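Local coordinates for protein teicoplanin pseudoaglycone deacetylases Orf2 (Actinoplanes teichomyceticus, PDB 3DFF) that is a zinc-dependent deacetylase that probably hydrolyses an acetamide on the teicoplanin pseudoaglycone, removing its acetyl group during antibiotic biosynthesis, at residues 77-82 / 90-95. Numbering follows the deposited sequence.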
loop_
_atom_site.group_PDB
_atom_site.type_symbol
_atom_site.label_atom_id
_atom_site.label_comp_id
_atom_site.label_asym_id
_atom_site.label_seq_id
_atom_site.Cartn_x
_atom_site.Cartn_y
_atom_site.Cartn_z
ATOM N N LYS A 77 10.668 -1.198 11.220
ATOM C CA LYS A 77 10.394 -1.018 12.661
ATOM C C LYS A 77 9.163 -0.145 12.886
ATOM O O LYS A 77 8.336 -0.452 13.750
ATOM C CB LYS A 77 11.602 -0.453 13.405
ATOM C CG LYS A 77 12.748 -1.451 13.479
ATOM C CD LYS A 77 13.918 -0.891 14.275
ATOM C CE LYS A 77 14.980 -1.963 14.465
ATOM N NZ LYS A 77 16.225 -1.396 15.055
ATOM N N GLU A 78 9.014 0.908 12.080
ATOM C CA GLU A 78 7.805 1.744 12.138
ATOM C C GLU A 78 6.548 0.943 11.854
ATOM O O GLU A 78 5.530 1.102 12.546
ATOM C CB GLU A 78 7.877 2.897 11.130
ATOM C CG GLU A 78 8.866 3.956 11.463
ATOM C CD GLU A 78 8.996 5.012 10.381
ATOM O OE1 GLU A 78 8.407 4.876 9.278
ATOM O OE2 GLU A 78 9.737 5.972 10.640
ATOM N N ASP A 79 6.611 0.089 10.830
ATOM C CA ASP A 79 5.476 -0.714 10.414
ATOM C C ASP A 79 5.064 -1.683 11.525
ATOM O O ASP A 79 3.879 -1.890 11.783
ATOM C CB ASP A 79 5.836 -1.478 9.142
ATOM C CG ASP A 79 4.662 -2.210 8.535
ATOM O OD1 ASP A 79 3.657 -1.559 8.128
ATOM O OD2 ASP A 79 4.741 -3.447 8.424
ATOM N N ILE A 80 6.053 -2.272 12.192
ATOM C CA ILE A 80 5.750 -3.203 13.272
ATOM C C ILE A 80 5.078 -2.470 14.439
ATOM O O ILE A 80 4.105 -2.987 14.992
ATOM C CB ILE A 80 7.020 -3.933 13.730
ATOM C CG1 ILE A 80 7.520 -4.837 12.589
ATOM C CG2 ILE A 80 6.768 -4.753 15.011
ATOM C CD1 ILE A 80 8.949 -5.365 12.819
ATOM N N ALA A 81 5.567 -1.282 14.769
ATOM C CA ALA A 81 4.947 -0.438 15.806
ATOM C C ALA A 81 3.506 -0.088 15.407
ATOM O O ALA A 81 2.578 -0.273 16.198
ATOM C CB ALA A 81 5.770 0.803 16.061
ATOM N N ALA A 82 3.308 0.357 14.160
ATOM C CA ALA A 82 1.973 0.744 13.689
ATOM C C ALA A 82 0.988 -0.410 13.761
ATOM O O ALA A 82 -0.108 -0.259 14.328
ATOM C CB ALA A 82 2.041 1.314 12.257
ATOM N N HIS A 90 2.221 -8.756 11.199
ATOM C CA HIS A 90 2.932 -8.206 10.032
ATOM C C HIS A 90 3.743 -9.298 9.367
ATOM O O HIS A 90 4.136 -10.272 10.026
ATOM C CB HIS A 90 3.890 -7.099 10.474
ATOM C CG HIS A 90 4.934 -7.558 11.451
ATOM N ND1 HIS A 90 6.194 -7.967 11.066
ATOM C CD2 HIS A 90 4.889 -7.696 12.797
ATOM C CE1 HIS A 90 6.887 -8.327 12.134
ATOM N NE2 HIS A 90 6.115 -8.182 13.198
ATOM N N ARG A 91 4.027 -9.104 8.081
ATOM C CA ARG A 91 4.930 -9.959 7.313
ATOM C C ARG A 91 5.629 -9.082 6.272
ATOM O O ARG A 91 4.975 -8.449 5.445
ATOM C CB ARG A 91 4.169 -11.101 6.635
ATOM C CG ARG A 91 5.059 -12.063 5.832
ATOM C CD ARG A 91 4.306 -13.337 5.528
ATOM N NE ARG A 91 5.080 -14.280 4.725
ATOM C CZ ARG A 91 5.032 -15.602 4.885
ATOM N NH1 ARG A 91 4.270 -16.135 5.837
ATOM N NH2 ARG A 91 5.746 -16.390 4.101
ATOM N N HIS A 92 6.954 -9.056 6.320
ATOM C CA HIS A 92 7.718 -8.159 5.461
ATOM C C HIS A 92 8.337 -8.885 4.268
ATOM O O HIS A 92 9.214 -9.749 4.430
ATOM C CB HIS A 92 8.777 -7.430 6.284
ATOM C CG HIS A 92 8.206 -6.456 7.270
ATOM N ND1 HIS A 92 8.878 -6.050 8.401
ATOM C CD2 HIS A 92 7.013 -5.816 7.290
ATOM C CE1 HIS A 92 8.132 -5.176 9.060
ATOM N NE2 HIS A 92 6.989 -5.033 8.416
ATOM N N GLY A 93 7.880 -8.530 3.072
ATOM C CA GLY A 93 8.286 -9.183 1.828
ATOM C C GLY A 93 9.698 -8.829 1.381
ATOM O O GLY A 93 10.372 -8.001 2.023
ATOM N N ARG A 94 10.110 -9.451 0.274
ATOM C CA ARG A 94 11.486 -9.430 -0.207
ATOM C C ARG A 94 11.737 -8.419 -1.328
ATOM O O ARG A 94 12.877 -8.245 -1.755
ATOM C CB ARG A 94 11.850 -10.830 -0.750
ATOM C CG ARG A 94 11.168 -11.192 -2.045
ATOM C CD ARG A 94 11.633 -12.570 -2.521
ATOM N NE ARG A 94 10.706 -13.165 -3.467
ATOM C CZ ARG A 94 10.864 -13.207 -4.784
ATOM N NH1 ARG A 94 11.931 -12.666 -5.380
ATOM N NH2 ARG A 94 9.931 -13.808 -5.507
ATOM N N PHE A 95 10.695 -7.750 -1.813
ATOM C CA PHE A 95 10.842 -6.947 -3.029
ATOM C C PHE A 95 11.351 -5.558 -2.745
ATOM O O PHE A 95 10.971 -4.955 -1.748
ATOM C CB PHE A 95 9.516 -6.899 -3.793
ATOM C CG PHE A 95 9.055 -8.261 -4.200
ATOM C CD1 PHE A 95 9.564 -8.863 -5.343
ATOM C CD2 PHE A 95 8.189 -8.984 -3.374
ATOM C CE1 PHE A 95 9.186 -10.170 -5.689
ATOM C CE2 PHE A 95 7.812 -10.299 -3.705
ATOM C CZ PHE A 95 8.281 -10.870 -4.873
#
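Where helix 71-85 folds back over strand 89-92, the outermost parallel strand at one end of the main sheet in this PIG-L-family deacetylase, two strand histidines meet Asp79 and Ile80 of the helix. The short segments run nearly antiparallel, with their axes 9.4 Å apart, as expected of a helix that leads through a short connection into the strand it covers. His90 and His92, two residues apart on the strand, both start toward the helix, whereas Arg91 between them turns away and pairs with Glu146. The polar half of the contact is a histidine-carboxylate hydrogen bond: His92 NE2 donates to Asp79 OD2 at 2.8 Å, with an angle of 154° at the hydrogen. The acceptor lies almost in the imidazole plane but is met on its anti side, and carboxylate and ring are turned 45° from each other. With CG opposite the backbone N (chi1 -173°), Asp79 extends OD2 to the histidine while OD1 is hydrogen-bonded to Tyr229 OH. The apolar half belongs to Ile80, whose CG1 sits over the centre of the His90 ring in a CH-pi contact, 3.6 Å from the centroid. The same carbon reaches His92 CE1, also at 3.6 Å, and CD1 packs beside it against both rings. Zinc has been seen at His90 in a crystal structure of this protein, though none is bound to it in this chain. Gripped through both oxygens, the buried carboxylate has its rotation fixed, and the proton on NE2, pointing to OD2, fixes the direction of the His92 ring.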